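CocE/NonD family hydrolase (Staphylococcus aureus, PDB 3IB3) probably hydrolyses ester or amide bonds as a CocE/NonD-family serine hydrolase with an alpha/beta-hydrolase domain and a C-terminal beta-sandwich domain. Local coordinates at residues A[410-415]-A[491-496]; A[461-466]-A[475-480]. One frame throughout, in Å; residues are numbered along the deposited sequence.

Contact 1 (A[410-415]-A[491-496]); sequences NLKLWV and PVEIEL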
ATOM      1  N   ASN A 410       7.157  17.699  -1.357  1.00  9.79           N
ATOM      2  CA  ASN A 410       6.048  18.605  -1.623  1.00  8.72           C
ATOM      3  C   ASN A 410       6.435  19.515  -2.787  1.00  8.47           C
ATOM      4  O   ASN A 410       7.337  20.348  -2.637  1.00  7.98           O
ATOM      5  CB  ASN A 410       5.739  19.453  -0.377  1.00  8.27           C
ATOM      6  CG  ASN A 410       4.598  20.462  -0.600  1.00  9.90           C
ATOM      7  OD1 ASN A 410       3.956  20.489  -1.663  1.00 14.18           O
ATOM      8  ND2 ASN A 410       4.304  21.277   0.437  1.00 11.15           N
ATOM      9  N   LEU A 411       5.786  19.327  -3.940  1.00  7.86           N
ATOM     10  CA  LEU A 411       5.923  20.245  -5.064  1.00  7.78           C
ATOM     11  C   LEU A 411       4.880  21.398  -4.944  1.00  7.97           C
ATOM     12  O   LEU A 411       3.660  21.198  -5.051  1.00  8.66           O
ATOM     13  CB  LEU A 411       5.772  19.482  -6.379  1.00  7.57           C
ATOM     14  CG  LEU A 411       6.011  20.245  -7.692  1.00  6.04           C
ATOM     15  CD1 LEU A 411       7.381  20.918  -7.711  1.00  4.92           C
ATOM     16  CD2 LEU A 411       5.821  19.311  -8.908  1.00  5.07           C
ATOM     17  N   LYS A 412       5.387  22.594  -4.706  1.00  7.85           N
ATOM     18  CA  LYS A 412       4.572  23.814  -4.648  1.00  7.40           C
ATOM     19  C   LYS A 412       4.667  24.602  -5.998  1.00  7.50           C
ATOM     20  O   LYS A 412       5.718  25.084  -6.357  1.00  7.35           O
ATOM     21  CB  LYS A 412       5.019  24.572  -3.410  1.00  6.87           C
ATOM     22  CG  LYS A 412       4.795  26.059  -3.340  1.00  9.04           C
ATOM     23  CD  LYS A 412       3.359  26.461  -3.412  1.00 11.75           C
ATOM     24  CE  LYS A 412       3.286  27.971  -3.393  1.00 12.89           C
ATOM     25  NZ  LYS A 412       3.849  28.549  -2.151  1.00 12.62           N
ATOM     26  N   LEU A 413       3.554  24.714  -6.728  1.00  7.88           N
ATOM     27  CA  LEU A 413       3.514  25.365  -8.070  1.00  7.71           C
ATOM     28  C   LEU A 413       2.515  26.505  -8.061  1.00  8.59           C
ATOM     29  O   LEU A 413       1.538  26.472  -7.301  1.00  9.45           O
ATOM     30  CB  LEU A 413       3.107  24.358  -9.154  1.00  6.94           C
ATOM     31  CG  LEU A 413       3.934  23.055  -9.356  1.00  5.92           C
ATOM     32  CD1 LEU A 413       3.371  22.222 -10.541  1.00  2.50           C
ATOM     33  CD2 LEU A 413       5.406  23.417  -9.564  1.00  2.37           C
ATOM     34  N   TRP A 414       2.772  27.539  -8.861  1.00  9.88           N
ATOM     35  CA  TRP A 414       1.741  28.502  -9.288  1.00  9.71           C
ATOM     36  C   TRP A 414       1.343  28.131 -10.747  1.00 10.29           C
ATOM     37  O   TRP A 414       2.205  27.845 -11.598  1.00 10.47           O
ATOM     38  CB  TRP A 414       2.223  29.955  -9.183  1.00  9.31           C
ATOM     39  CG  TRP A 414       2.540  30.372  -7.777  1.00 11.20           C
ATOM     40  CD1 TRP A 414       3.700  30.133  -7.080  1.00 13.28           C
ATOM     41  CD2 TRP A 414       1.679  31.093  -6.879  1.00 13.29           C
ATOM     42  NE1 TRP A 414       3.600  30.664  -5.798  1.00 13.68           N
ATOM     43  CE2 TRP A 414       2.380  31.263  -5.658  1.00 13.85           C
ATOM     44  CE3 TRP A 414       0.396  31.636  -6.998  1.00 14.00           C
ATOM     45  CZ2 TRP A 414       1.827  31.947  -4.551  1.00 14.42           C
ATOM     46  CZ3 TRP A 414      -0.163  32.316  -5.894  1.00 16.15           C
ATOM     47  CH2 TRP A 414       0.565  32.465  -4.692  1.00 15.97           C
ATOM     48  N   VAL A 415       0.039  28.050 -10.997  1.00  9.86           N
ATOM     49  CA  VAL A 415      -0.477  27.432 -12.203  1.00  9.62           C
ATOM     50  C   VAL A 415      -1.712  28.188 -12.665  1.00 11.54           C
ATOM     51  O   VAL A 415      -2.337  28.925 -11.879  1.00 11.48           O
ATOM     52  CB  VAL A 415      -0.826  25.921 -12.011  1.00  9.46           C
ATOM     53  CG1 VAL A 415       0.299  25.219 -11.430  1.00  5.63           C
ATOM     54  CG2 VAL A 415      -2.122  25.721 -11.093  1.00  7.34           C
ATOM     55  N   PRO A 491      -1.817  28.968  -6.413  1.00 10.58           N
ATOM     56  CA  PRO A 491      -0.858  28.112  -5.763  1.00 10.36           C
ATOM     57  C   PRO A 491      -1.449  26.735  -5.447  1.00 10.02           C
ATOM     58  O   PRO A 491      -2.547  26.627  -4.891  1.00  8.59           O
ATOM     59  CB  PRO A 491      -0.541  28.857  -4.474  1.00 10.06           C
ATOM     60  CG  PRO A 491      -1.931  29.427  -4.061  1.00 11.79           C
ATOM     61  CD  PRO A 491      -2.607  29.741  -5.423  1.00 11.51           C
ATOM     62  N   VAL A 492      -0.713  25.702  -5.847  1.00 10.19           N
ATOM     63  CA  VAL A 492      -1.024  24.300  -5.487  1.00 10.19           C
ATOM     64  C   VAL A 492       0.184  23.697  -4.773  1.00 10.73           C
ATOM     65  O   VAL A 492       1.356  24.109  -4.997  1.00 10.95           O
ATOM     66  CB  VAL A 492      -1.432  23.432  -6.742  1.00  9.96           C
ATOM     67  CG1 VAL A 492      -2.644  24.079  -7.472  1.00  8.34           C
ATOM     68  CG2 VAL A 492      -0.246  23.257  -7.734  1.00  8.87           C
ATOM     69  N   GLU A 493      -0.104  22.740  -3.898  1.00 10.20           N
ATOM     70  CA  GLU A 493       0.904  21.945  -3.274  1.00 10.69           C
ATOM     71  C   GLU A 493       0.558  20.500  -3.583  1.00 11.06           C
ATOM     72  O   GLU A 493      -0.538  20.081  -3.247  1.00 11.53           O
ATOM     73  CB  GLU A 493       0.952  22.211  -1.767  1.00 10.76           C
ATOM     74  CG  GLU A 493       1.470  23.609  -1.419  1.00 10.55           C
ATOM     75  CD  GLU A 493       1.687  23.812   0.085  1.00 12.27           C
ATOM     76  OE1 GLU A 493       1.894  22.826   0.837  1.00 11.90           O
ATOM     77  OE2 GLU A 493       1.634  24.973   0.531  1.00 14.46           O
ATOM     78  N   ILE A 494       1.480  19.781  -4.247  1.00 10.46           N
ATOM     79  CA  ILE A 494       1.287  18.380  -4.676  1.00  9.82           C
ATOM     80  C   ILE A 494       2.100  17.450  -3.811  1.00  9.96           C
ATOM     81  O   ILE A 494       3.298  17.680  -3.603  1.00  8.96           O
ATOM     82  CB  ILE A 494       1.782  18.126  -6.122  1.00  9.88           C
ATOM     83  CG1 ILE A 494       0.966  18.868  -7.137  1.00  8.03           C
ATOM     84  CG2 ILE A 494       1.751  16.575  -6.503  1.00  9.48           C
ATOM     85  CD1 ILE A 494       1.639  18.791  -8.528  1.00  9.59           C
ATOM     86  N   GLU A 495       1.435  16.406  -3.307  1.00 10.19           N
ATOM     87  CA  GLU A 495       2.041  15.389  -2.454  1.00 10.21           C
ATOM     88  C   GLU A 495       2.763  14.384  -3.302  1.00 10.07           C
ATOM     89  O   GLU A 495       2.127  13.613  -3.994  1.00 10.48           O
ATOM     90  CB  GLU A 495       0.932  14.652  -1.676  1.00 10.91           C
ATOM     91  CG  GLU A 495       1.351  13.527  -0.743  1.00  9.43           C
ATOM     92  CD  GLU A 495       0.129  12.925  -0.018  1.00 10.48           C
ATOM     93  OE1 GLU A 495      -1.014  13.237  -0.423  1.00 13.90           O
ATOM     94  OE2 GLU A 495       0.301  12.190   0.958  1.00  7.49           O
ATOM     95  N   LEU A 496       4.076  14.412  -3.299  1.00  9.93           N
ATOM     96  CA  LEU A 496       4.837  13.306  -3.896  1.00 10.32           C
ATOM     97  C   LEU A 496       4.905  12.241  -2.837  1.00 11.05           C
ATOM     98  O   LEU A 496       5.242  12.537  -1.683  1.00 11.46           O
ATOM     99  CB  LEU A 496       6.240  13.705  -4.299  1.00  9.98           C
ATOM    100  CG  LEU A 496       6.460  14.456  -5.625  1.00 10.51           C
ATOM    101  CD1 LEU A 496       5.977  13.674  -6.867  1.00  6.09           C
ATOM    102  CD2 LEU A 496       5.840  15.807  -5.542  1.00  7.36           C
TER
HETATM  103  O   HOH W   1       3.337  27.575   1.128  1.00 21.14           O
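Leu411 and Leu413 pair with Ile494 and Val492 through four backbone hydrogen bonds, the evidence for a regular antiparallel junction between strands 408-417 and 490-503. Each residue both gives and takes: Ile494 N reaches Leu411 O at 2.7 Å, and Val492 N reaches Leu413 O at 2.8 Å. Between the two hydrogen-bonded pairs lies the non-hydrogen-bonded pair Lys412-Glu493, where Lys412 CA approaches Val492 O at 3.2 Å.

Side chains alternate between two faces. The Leu411, Leu413, Val492 and Ile494 face is apolar: Leu413 CB lies 3.8 Å from Val492 CG2, and Leu496 CD2 comes equally near Leu411 CB. Strands 424-432 and 508-514 pack against this side, so the contact belongs to one wall of the beta-sandwich of the C-terminal domain.

The other face is mixed. Pro491 CB sits 3.6 Å from the centroid of the six-membered ring of Trp414, 5° off its normal, a CH-pi contact over the face. Asp551 OD1 receives both Trp414 NE1 and Lys412 NZ, the latter as a salt bridge. Asn410 ND2 donates to Glu493 OE1 at 2.9 Å, the oxygen being met from above the carboxylate plane while lying close to the amide plane. The same nitrogen also bonds to Ile471 O. With Asn410 CG anti to the backbone N (chi1 178°), the amide reaches Glu493 diagonally across the strands. A water adds a weak second link, accepting from Lys412 NZ and donating to Glu493 OE2.

The chemistry implies two unlike surfaces: a hydrocarbon side buried between sheets, and a more polar side, in part exposed, where an amide-carboxylate bond and a proline-indole contact join the strands.

Contact 2 (A[461-466]-A[475-480]); sequences HRELDQ and WHKHET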
ATOM      1  N   HIS A 461      -9.266  20.900  -6.503  1.00  8.82           N
ATOM      2  CA  HIS A 461      -9.148  20.269  -5.163  1.00  9.71           C
ATOM      3  C   HIS A 461      -7.929  20.698  -4.336  1.00  9.69           C
ATOM      4  O   HIS A 461      -7.537  20.000  -3.338  1.00  9.90           O
ATOM      5  CB  HIS A 461      -9.115  18.731  -5.279  1.00  9.13           C
ATOM      6  CG  HIS A 461     -10.375  18.147  -5.826  1.00  8.87           C
ATOM      7  ND1 HIS A 461     -11.086  17.172  -5.166  1.00 12.78           N
ATOM      8  CD2 HIS A 461     -11.070  18.417  -6.953  1.00 10.69           C
ATOM      9  CE1 HIS A 461     -12.156  16.857  -5.874  1.00  9.83           C
ATOM     10  NE2 HIS A 461     -12.168  17.595  -6.962  1.00  8.11           N
ATOM     11  N   ARG A 462      -7.341  21.826  -4.712  1.00  8.84           N
ATOM     12  CA  ARG A 462      -6.162  22.326  -4.030  1.00  8.61           C
ATOM     13  C   ARG A 462      -6.333  22.757  -2.567  1.00  9.33           C
ATOM     14  O   ARG A 462      -5.339  23.103  -1.958  1.00 10.42           O
ATOM     15  CB  ARG A 462      -5.571  23.502  -4.809  1.00  8.43           C
ATOM     16  CG  ARG A 462      -6.421  24.829  -4.758  1.00  6.90           C
ATOM     17  CD  ARG A 462      -5.913  25.804  -5.789  1.00  5.09           C
ATOM     18  NE  ARG A 462      -6.713  27.033  -5.864  1.00  6.02           N
ATOM     19  CZ  ARG A 462      -7.884  27.143  -6.483  1.00  6.71           C
ATOM     20  NH1 ARG A 462      -8.467  26.098  -7.066  1.00 11.22           N
ATOM     21  NH2 ARG A 462      -8.477  28.298  -6.514  1.00 10.67           N
ATOM     22  N   GLU A 463      -7.547  22.795  -2.003  1.00 10.75           N
ATOM     23  CA  GLU A 463      -7.696  23.402  -0.650  1.00 11.72           C
ATOM     24  C   GLU A 463      -6.963  22.542   0.396  1.00 11.34           C
ATOM     25  O   GLU A 463      -7.174  21.327   0.502  1.00 11.46           O
ATOM     26  CB  GLU A 463      -9.139  23.647  -0.216  1.00 12.05           C
ATOM     27  CG  GLU A 463      -9.180  24.618   0.997  1.00 15.20           C
ATOM     28  CD  GLU A 463     -10.512  24.712   1.748  1.00 18.10           C
ATOM     29  OE1 GLU A 463     -11.578  24.311   1.225  1.00 20.98           O
ATOM     30  OE2 GLU A 463     -10.489  25.204   2.904  1.00 20.27           O
ATOM     31  N   LEU A 464      -6.080  23.187   1.148  1.00 11.22           N
ATOM     32  CA  LEU A 464      -5.323  22.527   2.188  1.00 11.54           C
ATOM     33  C   LEU A 464      -6.074  22.364   3.482  1.00 11.80           C
ATOM     34  O   LEU A 464      -6.719  23.305   3.969  1.00 13.58           O
ATOM     35  CB  LEU A 464      -4.038  23.309   2.470  1.00 12.14           C
ATOM     36  CG  LEU A 464      -2.986  23.431   1.391  1.00 10.19           C
ATOM     37  CD1 LEU A 464      -1.725  24.105   1.996  1.00  9.64           C
ATOM     38  CD2 LEU A 464      -2.673  22.071   0.837  1.00  7.53           C
ATOM     39  N   ASP A 465      -6.009  21.167   4.044  1.00 12.26           N
ATOM     40  CA  ASP A 465      -6.333  20.969   5.450  1.00 13.04           C
ATOM     41  C   ASP A 465      -5.138  21.508   6.251  1.00 14.11           C
ATOM     42  O   ASP A 465      -4.078  20.876   6.329  1.00 13.91           O
ATOM     43  CB  ASP A 465      -6.600  19.503   5.735  1.00 13.43           C
ATOM     44  CG  ASP A 465      -7.002  19.237   7.160  1.00 14.61           C
ATOM     45  OD1 ASP A 465      -6.502  19.916   8.085  1.00 14.47           O
ATOM     46  OD2 ASP A 465      -7.810  18.309   7.359  1.00 17.73           O
ATOM     47  N   GLN A 466      -5.321  22.699   6.826  1.00 15.68           N
ATOM     48  CA  GLN A 466      -4.252  23.399   7.509  1.00 16.50           C
ATOM     49  C   GLN A 466      -3.763  22.582   8.698  1.00 16.23           C
ATOM     50  O   GLN A 466      -2.564  22.374   8.838  1.00 16.76           O
ATOM     51  CB  GLN A 466      -4.677  24.812   7.933  1.00 17.68           C
ATOM     52  CG  GLN A 466      -4.992  25.794   6.765  1.00 20.35           C
ATOM     53  CD  GLN A 466      -3.822  26.023   5.819  1.00 24.88           C
ATOM     54  OE1 GLN A 466      -2.687  25.613   6.094  1.00 29.37           O
ATOM     55  NE2 GLN A 466      -4.098  26.654   4.666  1.00 25.36           N
ATOM     56  N   TRP A 475      -1.888  17.961   2.925  1.00  7.92           N
ATOM     57  CA  TRP A 475      -3.149  17.227   3.104  1.00  7.47           C
ATOM     58  C   TRP A 475      -4.241  18.047   2.514  1.00  8.62           C
ATOM     59  O   TRP A 475      -4.478  19.229   2.927  1.00  8.05           O
ATOM     60  CB  TRP A 475      -3.439  17.011   4.575  1.00  8.20           C
ATOM     61  CG  TRP A 475      -4.327  15.828   4.880  1.00  7.31           C
ATOM     62  CD1 TRP A 475      -5.674  15.748   4.759  1.00  7.57           C
ATOM     63  CD2 TRP A 475      -3.887  14.575   5.366  1.00  7.96           C
ATOM     64  NE1 TRP A 475      -6.116  14.491   5.136  1.00 10.91           N
ATOM     65  CE2 TRP A 475      -5.032  13.744   5.492  1.00  7.96           C
ATOM     66  CE3 TRP A 475      -2.614  14.039   5.656  1.00  8.51           C
ATOM     67  CZ2 TRP A 475      -4.953  12.437   5.951  1.00 10.18           C
ATOM     68  CZ3 TRP A 475      -2.534  12.755   6.107  1.00  6.66           C
ATOM     69  CH2 TRP A 475      -3.700  11.955   6.259  1.00  7.23           C
ATOM     70  N   HIS A 476      -4.942  17.444   1.563  1.00  8.22           N
ATOM     71  CA  HIS A 476      -6.019  18.114   0.906  1.00  7.62           C
ATOM     72  C   HIS A 476      -7.389  17.735   1.494  1.00  8.09           C
ATOM     73  O   HIS A 476      -7.656  16.556   1.730  1.00  6.79           O
ATOM     74  CB  HIS A 476      -5.934  17.812  -0.596  1.00  8.37           C
ATOM     75  CG  HIS A 476      -4.710  18.380  -1.252  1.00  9.75           C
ATOM     76  ND1 HIS A 476      -3.533  17.672  -1.379  1.00  8.75           N
ATOM     77  CD2 HIS A 476      -4.469  19.607  -1.782  1.00 10.99           C
ATOM     78  CE1 HIS A 476      -2.629  18.430  -1.971  1.00  9.03           C
ATOM     79  NE2 HIS A 476      -3.175  19.597  -2.251  1.00  6.88           N
ATOM     80  N   LYS A 477      -8.244  18.749   1.668  1.00  7.86           N
ATOM     81  CA  LYS A 477      -9.569  18.603   2.229  1.00  9.27           C
ATOM     82  C   LYS A 477     -10.529  17.777   1.382  1.00  9.46           C
ATOM     83  O   LYS A 477     -11.287  16.974   1.930  1.00  9.31           O
ATOM     84  CB  LYS A 477     -10.230  19.979   2.457  1.00  9.73           C
ATOM     85  CG  LYS A 477     -10.153  20.482   3.877  1.00 11.61           C
ATOM     86  CD  LYS A 477     -10.512  21.956   3.927  1.00 13.39           C
ATOM     87  CE  LYS A 477     -10.661  22.431   5.323  1.00 13.36           C
ATOM     88  NZ  LYS A 477     -12.081  22.233   5.819  1.00 15.73           N
ATOM     89  N   HIS A 478     -10.535  18.036   0.075  1.00  9.53           N
ATOM     90  CA  HIS A 478     -11.453  17.377  -0.894  1.00  9.31           C
ATOM     91  C   HIS A 478     -12.936  17.569  -0.580  1.00  9.54           C
ATOM     92  O   HIS A 478     -13.803  16.672  -0.754  1.00  8.54           O
ATOM     93  CB  HIS A 478     -11.088  15.913  -1.067  1.00  8.81           C
ATOM     94  CG  HIS A 478      -9.737  15.710  -1.665  1.00  8.30           C
ATOM     95  ND1 HIS A 478      -9.389  16.202  -2.912  1.00  8.48           N
ATOM     96  CD2 HIS A 478      -8.650  15.062  -1.201  1.00  7.33           C
ATOM     97  CE1 HIS A 478      -8.149  15.863  -3.185  1.00  9.19           C
ATOM     98  NE2 HIS A 478      -7.682  15.154  -2.168  1.00 10.32           N
ATOM     99  N   GLU A 479     -13.264  18.778  -0.163  1.00 10.01           N
ATOM    100  CA  GLU A 479     -14.631  19.057   0.151  1.00 10.11           C
ATOM    101  C   GLU A 479     -15.258  20.163  -0.675  1.00 11.11           C
ATOM    102  O   GLU A 479     -16.495  20.217  -0.717  1.00 11.76           O
ATOM    103  CB  GLU A 479     -14.743  19.406   1.625  1.00 10.81           C
ATOM    104  CG  GLU A 479     -14.511  18.264   2.529  1.00 11.45           C
ATOM    105  CD  GLU A 479     -14.808  18.615   3.960  1.00 11.79           C
ATOM    106  OE1 GLU A 479     -14.461  19.768   4.385  1.00 10.17           O
ATOM    107  OE2 GLU A 479     -15.395  17.740   4.656  1.00 14.10           O
ATOM    108  N   THR A 480     -14.442  21.055  -1.262  1.00 10.46           N
ATOM    109  CA  THR A 480     -14.916  22.149  -2.142  1.00 11.10           C
ATOM    110  C   THR A 480     -14.075  22.136  -3.451  1.00 11.50           C
ATOM    111  O   THR A 480     -12.835  22.137  -3.400  1.00 11.56           O
ATOM    112  CB  THR A 480     -14.736  23.549  -1.497  1.00 10.95           C
ATOM    113  OG1 THR A 480     -15.381  23.599  -0.215  1.00 11.04           O
ATOM    114  CG2 THR A 480     -15.332  24.674  -2.402  1.00 10.15           C
TER
HETATM  115  O   HOH W   2      -9.001  20.164  -1.016  1.00 11.03           O
HETATM  116  O   HOH W   3      -2.597  22.452  -2.611  1.00 17.05           O
HETATM  117  O   HOH W   4     -10.466  22.725  -3.215  1.00 11.79           O
HETATM  118  O   HOH W   5     -11.596  21.643  -0.788  1.00 24.23           O
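His461 meets His478 through their ND1 atoms, 3.0 Å apart, in a hydrogen bond whose donor could be either ring. The rings touch rim to rim with planes at 51°, and each nitrogen lies at the other's edge; beyond them, His461 NE2 bonds to Glu481. The carbonyl O of Arg462 takes a hydrogen bond from a water that also bonds to His476 NE2. Glu463 O accepts Lys477 N at 3.0 Å, with an N-H...O angle of 168°. The Glu463 side chain, extended beyond CG, lies against the lysine's aliphatic part, OE2 being 3.4 Å from Lys477 CD, whereas Glu463 OE2 and Lys477 NZ stay 4.5 Å apart, beyond a salt bridge.

Here the backbones form a single bridge, Leu464 with His476, within the long connection between strands 447-458 and 490-503 of the C-terminal domain; it ties the two segments together without regular strand structure. Leu464 CD2 comes to 4.0 Å from His476 NE2. Asp465 N donates to Trp475 O at 2.7 Å, and Asp465 CB approaches Trp475 CD1, whose ring also makes a cation-pi contact with Arg276. Asp465 OD1, meanwhile, accepts from Lys468 N.

The two contacts have centres about 12 Å apart and touch directly, both in the C-terminal domain. Along the chain contact 2 is nested within contact 1: strand 408-417 comes first, then segments 461-466 and 475-480 of the loop after strand 447-458, then strand 490-503. That loop folds back onto the strand that follows it: Arg462 CB packs 4.0 Å from Val492 CG1, and His476 NE2 makes a weak hydrogen bond to Glu493 O. In the alpha/beta-hydrolase part, Arg200 on helix 198-203 bonds to His476 O, while Arg276 on helix 275-284 stacks on Trp475 and salt-bridges Glu495 of contact 1. Both contacts thus appear to join the sandwich to the hydrolase domain.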